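Local coordinates for epimerase (Methylomonas sp. DH-1, PDB 7CJ5), which catalyses the manganese-dependent epimerization of ketoses at C3, acting best on L-ribulose and also interconverting D-allulose and D-fructose, at residues 42-47 / 66-71; 105-110 / 148-153; 10-15 / 246-251. One frame throughout, in Å; residues are numbered along the deposited sequence.

Contact 1 of 3, residues 42-47 / 66-71; sequences IALLDP and AHASLG. With FUD (D-fructose), chain D.
L44 turns its CG away from its own carbonyl carbon and alongside the backbone N (chi1 -70°), which lays CD1 against the methyl group of A68. S69 takes a different position: its OG stands between backbone N and carbonyl carbon (chi1 62°), where it meets the sugar. Both contacts are close, but of different kinds. L44 CD1 lies 3.3 Å from A68 CB, tighter than usual van der Waals packing, whereas fructose O6 donates a hydrogen bond of 2.9 Å to S69 OG, a hydroxyl also hydrogen-bonded to E41. S69 is an experimentally established binding residue for D-fructose and D-allulose.

Pairing is parallel: I42 N reaches H67 O at 2.9 Å in a nearly straight bond (171° at the hydrogen), I42 O receives S69 N, and L44 N then bonds S69 O at 2.8 Å. I42 and A68 therefore share one face of the sheet, A43 and S69 the other. At the start of the pair I42 CD1 touches A66 CB, 3.9 Å away. Further on, beyond the strand 39-43, L70 sets its CB and CD2 against the carbonyl oxygen of L44, while L45 CG packs 3.7 Å from G71 O. A water donates to both L45 O and G71 O, bridging the backbones where direct pairing has stopped.

The unit is a beta-alpha-beta crossover of the TIM barrel, strand 39-43 leading through helix 52-61 to strand 65-72. L44 and L70 both press on A96 of helix 83-102, A43 and S69 border H12 of strand 8-12, and strand 107-112 continues the sheet beyond strand 65-72.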
# COMPACT_ATOMS: atom_id res chain seq x y z
N ILE A 42 -10.53 17.99 -11.20
CA ILE A 42 -11.91 17.78 -10.67
C ILE A 42 -12.17 16.28 -10.57
O ILE A 42 -11.92 15.59 -11.56
CB ILE A 42 -12.95 18.49 -11.53
CG1 ILE A 42 -12.67 19.99 -11.60
CG2 ILE A 42 -14.35 18.19 -11.01
CD1 ILE A 42 -13.51 20.72 -12.62
N ALA A 43 -12.63 15.81 -9.41
CA ALA A 43 -12.94 14.39 -9.17
C ALA A 43 -14.33 14.11 -9.74
O ALA A 43 -15.29 14.74 -9.28
CB ALA A 43 -12.84 14.09 -7.69
N LEU A 44 -14.42 13.25 -10.75
CA LEU A 44 -15.68 12.97 -11.48
C LEU A 44 -16.16 11.55 -11.16
O LEU A 44 -16.63 10.85 -12.09
CB LEU A 44 -15.44 13.16 -12.98
CG LEU A 44 -15.22 14.61 -13.43
CD1 LEU A 44 -15.10 14.68 -14.94
CD2 LEU A 44 -16.33 15.51 -12.93
N LEU A 45 -16.07 11.14 -9.89
CA LEU A 45 -16.52 9.79 -9.46
C LEU A 45 -18.01 9.64 -9.77
O LEU A 45 -18.44 8.50 -10.08
CB LEU A 45 -16.22 9.58 -7.97
CG LEU A 45 -14.85 8.95 -7.67
CD1 LEU A 45 -13.73 9.98 -7.82
CD2 LEU A 45 -14.83 8.32 -6.29
N ASP A 46 -18.77 10.73 -9.70
CA ASP A 46 -20.19 10.78 -10.16
C ASP A 46 -20.39 12.01 -11.03
O ASP A 46 -20.72 13.08 -10.54
CB ASP A 46 -21.19 10.76 -9.00
CG ASP A 46 -22.64 10.75 -9.45
OD1 ASP A 46 -22.89 10.77 -10.68
OD2 ASP A 46 -23.52 10.73 -8.58
N PRO A 47 -20.18 11.88 -12.36
CA PRO A 47 -20.18 13.04 -13.25
C PRO A 47 -21.58 13.64 -13.50
O PRO A 47 -21.66 14.72 -14.07
CB PRO A 47 -19.57 12.47 -14.54
CG PRO A 47 -19.92 11.00 -14.51
CD PRO A 47 -19.90 10.62 -13.05
N ALA A 66 -8.99 23.33 -15.97
CA ALA A 66 -9.44 22.10 -15.31
C ALA A 66 -9.01 20.88 -16.13
O ALA A 66 -9.07 20.94 -17.37
CB ALA A 66 -10.94 22.12 -15.13
N HIS A 67 -8.59 19.84 -15.43
CA HIS A 67 -8.54 18.44 -15.92
C HIS A 67 -9.42 17.63 -14.98
O HIS A 67 -9.97 18.22 -14.03
CB HIS A 67 -7.10 17.93 -16.01
CG HIS A 67 -6.24 18.69 -16.96
ND1 HIS A 67 -6.56 18.82 -18.31
CD2 HIS A 67 -5.07 19.33 -16.78
CE1 HIS A 67 -5.62 19.52 -18.91
NE2 HIS A 67 -4.68 19.85 -18.00
N ALA A 68 -9.59 16.34 -15.24
CA ALA A 68 -10.46 15.49 -14.41
C ALA A 68 -9.80 14.14 -14.17
O ALA A 68 -9.05 13.65 -15.04
CB ALA A 68 -11.83 15.33 -15.04
N SER A 69 -10.09 13.56 -13.00
CA SER A 69 -9.73 12.18 -12.64
C SER A 69 -10.97 11.52 -12.03
O SER A 69 -11.89 12.23 -11.56
CB SER A 69 -8.56 12.13 -11.69
OG SER A 69 -8.87 12.79 -10.47
N LEU A 70 -11.00 10.21 -12.05
CA LEU A 70 -12.02 9.46 -11.29
C LEU A 70 -11.48 8.05 -11.05
O LEU A 70 -10.49 7.67 -11.72
CB LEU A 70 -13.33 9.44 -12.08
CG LEU A 70 -13.26 8.79 -13.46
CD1 LEU A 70 -13.49 7.28 -13.36
CD2 LEU A 70 -14.27 9.42 -14.39
N GLY A 71 -12.11 7.35 -10.11
CA GLY A 71 -12.04 5.90 -9.97
C GLY A 71 -13.42 5.31 -10.17
O GLY A 71 -14.40 5.91 -9.68
C1 FUD D . -5.97 7.10 -5.17
C2 FUD D . -5.26 8.11 -6.03
C3 FUD D . -6.08 9.20 -6.67
C4 FUD D . -7.27 8.46 -7.27
C5 FUD D . -8.45 9.28 -7.77
C6 FUD D . -8.37 10.78 -7.54
O1 FUD D . -5.05 6.44 -4.30
O2 FUD D . -4.05 8.04 -6.19
O3 FUD D . -5.33 9.88 -7.68
O4 FUD D . -6.71 7.68 -8.31
O5 FUD D . -8.69 8.99 -9.14
O6 FUD D . -9.61 11.36 -8.04
O HOH W 1 -17.16 6.18 -9.54

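Contact 2 of 3, residues 105-110 / 148-153; sequences GSELCG and NIDLEV. With MN (manganese (II) ion), chain C; FUD (D-fructose), chain D.
E107 and N148 run side by side in the same direction, carboxylate and amide planes 40° apart, and N148 ND2 donates to E107 OE2 at 3.0 Å while its OD1 accepts from F3 N. The ND2 bond is almost straight and lies in the amide plane, but it comes down on the carboxylate from above. A bend in E107 at chi2 (-71°) also brings OE1 across the carboxylate of D150, 2.6 Å from its OD2. This is the tight side, bracketed by parallel-strand bonds such as L108 N to N148 O at 3.0 Å. With an alanine in place of E107, N148 ND2 would probably lose one acceptor, and K5, which forms salt bridges with both E107 and D150, would probably lose one carboxylate partner.

The opposite face is looser: L108 CB and I149 CG2 are 4.5 Å apart. Toward the barrel mouth E152 N still bonds G110 O, though it comes from 46° above the carbonyl plane. G110 has backbone angles that call for glycine, and a CB there would collide with fructose O5.

Just past it E152, extended beyond CG, binds manganese through OE2 at 2.0 Å and accepts from fructose O4 through OE1 at 2.6 Å. D185, H211 and E246 complete the protein ligands, and E152 is probably a proton donor or acceptor, as in related epimerases. Deeper down, the short E107-D150 oxygen distance implies that one acid probably carries a proton.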
# COMPACT_ATOMS: atom_id res chain seq x y z
N GLY A 105 -11.21 21.19 -20.77
CA GLY A 105 -10.11 20.33 -20.29
C GLY A 105 -9.64 19.38 -21.37
O GLY A 105 -10.37 19.19 -22.35
N SER A 106 -8.45 18.80 -21.23
CA SER A 106 -7.84 17.94 -22.29
C SER A 106 -7.28 16.64 -21.70
O SER A 106 -6.74 15.85 -22.48
CB SER A 106 -6.80 18.72 -23.05
OG SER A 106 -5.79 19.21 -22.20
N GLU A 107 -7.40 16.43 -20.39
CA GLU A 107 -6.84 15.23 -19.72
C GLU A 107 -7.88 14.59 -18.80
O GLU A 107 -8.33 15.24 -17.86
CB GLU A 107 -5.58 15.57 -18.92
CG GLU A 107 -4.48 16.20 -19.76
CD GLU A 107 -3.78 15.27 -20.74
OE1 GLU A 107 -3.90 14.05 -20.57
OE2 GLU A 107 -3.12 15.77 -21.67
N LEU A 108 -8.23 13.34 -19.08
CA LEU A 108 -8.99 12.46 -18.16
C LEU A 108 -8.04 11.38 -17.65
O LEU A 108 -7.53 10.60 -18.48
CB LEU A 108 -10.19 11.85 -18.88
CG LEU A 108 -11.03 10.89 -18.03
CD1 LEU A 108 -11.70 11.64 -16.90
CD2 LEU A 108 -12.06 10.16 -18.89
N CYS A 109 -7.77 11.36 -16.35
CA CYS A 109 -6.77 10.45 -15.75
C CYS A 109 -7.36 9.75 -14.53
O CYS A 109 -8.57 9.91 -14.25
CB CYS A 109 -5.50 11.22 -15.39
SG CYS A 109 -5.77 12.46 -14.09
N GLY A 110 -6.51 9.01 -13.82
CA GLY A 110 -6.89 8.28 -12.61
C GLY A 110 -7.22 6.83 -12.91
O GLY A 110 -6.75 6.29 -13.95
N ASN A 148 -6.88 13.54 -24.13
CA ASN A 148 -5.97 12.40 -23.82
C ASN A 148 -6.53 11.69 -22.59
O ASN A 148 -7.04 12.37 -21.68
CB ASN A 148 -4.54 12.86 -23.56
CG ASN A 148 -3.91 13.59 -24.73
OD1 ASN A 148 -3.98 13.14 -25.87
ND2 ASN A 148 -3.25 14.70 -24.43
N ILE A 149 -6.42 10.36 -22.55
CA ILE A 149 -6.67 9.56 -21.33
C ILE A 149 -5.32 9.08 -20.79
O ILE A 149 -4.46 8.64 -21.59
CB ILE A 149 -7.68 8.43 -21.58
CG1 ILE A 149 -7.15 7.34 -22.51
CG2 ILE A 149 -8.99 8.99 -22.10
CD1 ILE A 149 -7.90 6.03 -22.39
N ASP A 150 -5.14 9.19 -19.47
CA ASP A 150 -3.89 8.82 -18.77
C ASP A 150 -4.27 7.80 -17.69
O ASP A 150 -5.03 8.17 -16.77
CB ASP A 150 -3.19 10.06 -18.21
CG ASP A 150 -3.27 11.24 -19.16
OD1 ASP A 150 -2.44 11.30 -20.09
OD2 ASP A 150 -4.18 12.07 -18.98
N LEU A 151 -3.80 6.56 -17.84
CA LEU A 151 -4.19 5.42 -16.98
C LEU A 151 -3.27 5.40 -15.75
O LEU A 151 -2.04 5.19 -15.91
CB LEU A 151 -4.05 4.12 -17.77
CG LEU A 151 -4.75 4.09 -19.12
CD1 LEU A 151 -4.55 2.75 -19.79
CD2 LEU A 151 -6.23 4.38 -18.99
N GLU A 152 -3.85 5.65 -14.58
CA GLU A 152 -3.09 5.82 -13.33
C GLU A 152 -2.74 4.46 -12.75
O GLU A 152 -3.64 3.77 -12.25
CB GLU A 152 -3.86 6.63 -12.29
CG GLU A 152 -2.96 7.05 -11.15
CD GLU A 152 -3.66 7.81 -10.03
OE1 GLU A 152 -4.87 8.03 -10.14
OE2 GLU A 152 -2.96 8.18 -9.06
N VAL A 153 -1.45 4.11 -12.78
CA VAL A 153 -0.92 2.90 -12.09
C VAL A 153 -1.08 3.14 -10.59
O VAL A 153 -0.61 4.19 -10.10
CB VAL A 153 0.53 2.63 -12.52
CG1 VAL A 153 1.16 1.52 -11.71
CG2 VAL A 153 0.58 2.31 -14.01
MN MN C . -3.12 9.52 -7.57
C1 FUD D . -5.97 7.10 -5.17
C2 FUD D . -5.26 8.11 -6.03
C3 FUD D . -6.08 9.20 -6.67
C4 FUD D . -7.27 8.46 -7.27
C5 FUD D . -8.45 9.28 -7.77
C6 FUD D . -8.37 10.78 -7.54
O1 FUD D . -5.05 6.44 -4.30
O2 FUD D . -4.05 8.04 -6.19
O3 FUD D . -5.33 9.88 -7.68
O4 FUD D . -6.71 7.68 -8.31
O5 FUD D . -8.69 8.99 -9.14
O6 FUD D . -9.61 11.36 -8.04

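Contact 3 of 3, residues 10-15 / 246-251; sequences GGHALV and ESFSSE. With MN (manganese (II) ion), chain C; FUD (D-fructose), chain D.
H12 and E246 bring their backbones to 5.2 Å between CA atoms, where strand 8-12 ends and an irregular run begins. From A13 to V15 the chain takes helical angles, starting with a turn in which V15 N bonds H12 O, while 246-251 passes by without regular structure. A water joins the two backbones, donating to L14 O and accepting from S249 N.

Side chains do the rest. H12 CB packs on E246 CB, and H12 CD2 lies near E246 OE1, ring and carboxylate crossing obliquely. The H12 ring, its CG anti to the backbone N (chi1 -161°), receives L14 N on ND1 at 3.1 Å, in the ring plane, which fixes its rotation. F248 meets one face of this ring edge-on, a T-shaped pair with centroids 5.4 Å apart and planes at 77°. The same edge of F248 takes L14 CD1, 3.8 Å from CE1.

In the fold this is the seam of the TIM barrel, where the first strand lies beside the last, 242-245, and G10 shares backbone bonds with I243 and F245. The substrate sits at the C-terminal ends of these strands, as in TIM-barrel enzymes generally. E246 binds manganese through OE2 at 2.1 Å and sets OE1 2.8 Å from fructose O3; relatives suggest that it too exchanges a proton with the substrate. F248 CZ packs against fructose C3 at 3.9 Å. Farther from the metal, V15 CG2 rests 3.7 Å from S247 O, and S247 OG is hydrogen-bonded to R217 and W268.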
# COMPACT_ATOMS: atom_id res chain seq x y z
N GLY A 10 -1.28 21.25 -10.92
CA GLY A 10 -2.69 21.07 -10.52
C GLY A 10 -2.84 20.79 -9.04
O GLY A 10 -1.99 20.07 -8.46
N GLY A 11 -3.90 21.33 -8.44
CA GLY A 11 -4.40 20.94 -7.11
C GLY A 11 -5.57 19.99 -7.27
O GLY A 11 -6.49 20.32 -8.03
N HIS A 12 -5.54 18.84 -6.60
CA HIS A 12 -6.68 17.89 -6.59
C HIS A 12 -7.84 18.53 -5.83
O HIS A 12 -7.63 18.97 -4.69
CB HIS A 12 -6.27 16.54 -5.99
CG HIS A 12 -7.19 15.43 -6.37
ND1 HIS A 12 -8.49 15.39 -5.94
CD2 HIS A 12 -6.99 14.33 -7.12
CE1 HIS A 12 -9.07 14.29 -6.40
NE2 HIS A 12 -8.17 13.62 -7.14
N ALA A 13 -9.02 18.59 -6.44
CA ALA A 13 -10.22 19.22 -5.84
C ALA A 13 -10.45 18.65 -4.44
O ALA A 13 -10.90 19.40 -3.57
CB ALA A 13 -11.44 19.00 -6.71
N LEU A 14 -10.16 17.37 -4.23
CA LEU A 14 -10.54 16.67 -2.97
C LEU A 14 -9.64 17.15 -1.83
O LEU A 14 -9.98 16.84 -0.69
CB LEU A 14 -10.43 15.15 -3.15
CG LEU A 14 -11.41 14.53 -4.15
CD1 LEU A 14 -11.37 13.02 -4.03
CD2 LEU A 14 -12.83 15.05 -3.96
N VAL A 15 -8.56 17.86 -2.12
CA VAL A 15 -7.72 18.52 -1.07
C VAL A 15 -8.59 19.55 -0.33
O VAL A 15 -8.33 19.79 0.86
CB VAL A 15 -6.46 19.16 -1.66
CG1 VAL A 15 -5.80 20.13 -0.69
CG2 VAL A 15 -5.49 18.10 -2.13
N GLU A 246 -1.89 15.81 -4.55
CA GLU A 246 -3.12 15.32 -3.89
C GLU A 246 -2.81 14.74 -2.51
O GLU A 246 -1.70 14.24 -2.27
CB GLU A 246 -3.79 14.28 -4.78
CG GLU A 246 -3.06 12.97 -4.82
CD GLU A 246 -3.65 11.96 -5.78
OE1 GLU A 246 -4.76 12.21 -6.30
OE2 GLU A 246 -3.00 10.94 -6.01
N SER A 247 -3.82 14.85 -1.65
CA SER A 247 -3.92 14.19 -0.32
C SER A 247 -5.40 14.13 0.05
O SER A 247 -6.19 14.87 -0.57
CB SER A 247 -3.12 14.91 0.71
OG SER A 247 -3.23 14.22 1.94
N PHE A 248 -5.77 13.28 1.00
CA PHE A 248 -7.17 12.87 1.25
C PHE A 248 -7.44 12.87 2.75
O PHE A 248 -7.03 11.91 3.41
CB PHE A 248 -7.42 11.51 0.60
CG PHE A 248 -7.13 11.51 -0.88
CD1 PHE A 248 -8.02 12.10 -1.76
CD2 PHE A 248 -5.94 11.00 -1.38
CE1 PHE A 248 -7.75 12.14 -3.12
CE2 PHE A 248 -5.67 11.05 -2.74
CZ PHE A 248 -6.57 11.62 -3.60
N SER A 249 -8.06 13.94 3.26
CA SER A 249 -8.43 14.12 4.69
C SER A 249 -9.79 13.47 4.94
O SER A 249 -10.72 13.73 4.13
CB SER A 249 -8.49 15.57 5.07
OG SER A 249 -9.19 15.74 6.31
N SER A 250 -9.91 12.69 6.02
CA SER A 250 -11.18 12.03 6.43
C SER A 250 -12.19 13.11 6.88
O SER A 250 -13.38 12.77 7.07
CB SER A 250 -10.96 11.00 7.52
OG SER A 250 -10.62 11.63 8.75
N GLU A 251 -11.74 14.35 7.05
CA GLU A 251 -12.61 15.46 7.53
C GLU A 251 -13.23 16.17 6.32
O GLU A 251 -14.09 17.04 6.51
CB GLU A 251 -11.82 16.45 8.38
CG GLU A 251 -11.19 15.80 9.61
CD GLU A 251 -10.73 16.78 10.66
OE1 GLU A 251 -10.60 17.95 10.33
OE2 GLU A 251 -10.53 16.36 11.81
MN MN C . -3.12 9.52 -7.57
C1 FUD D . -5.97 7.10 -5.17
C2 FUD D . -5.26 8.11 -6.03
C3 FUD D . -6.08 9.20 -6.67
C4 FUD D . -7.27 8.46 -7.27
C5 FUD D . -8.45 9.28 -7.77
C6 FUD D . -8.37 10.78 -7.54
O1 FUD D . -5.05 6.44 -4.30
O2 FUD D . -4.05 8.04 -6.19
O3 FUD D . -5.33 9.88 -7.68
O4 FUD D . -6.71 7.68 -8.31
O5 FUD D . -8.69 8.99 -9.14
O6 FUD D . -9.61 11.36 -8.04
O HOH W 2 -8.57 16.14 1.25

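Overall arrangement
Read from the N terminus, the chain opens contact 3 with residues 10-15 and does not close it until 246-251, so its loop takes in nearly the whole barrel. Within that span contact 1 closes a short beta-alpha-beta loop at 66-71, and contact 2 follows in series, opening at 105-110 and closing at 148-153 after helix 125-143. None of the loops cross. Strands 65-72 and 107-112 are neighbours, so contacts 1 and 2 meet through the backbone of A68; contacts 1 and 3 meet where H12 borders A43 and S69. Contacts 2 and 3, with centres about 17 Å apart, converge on the manganese, and all three reach the bound fructose.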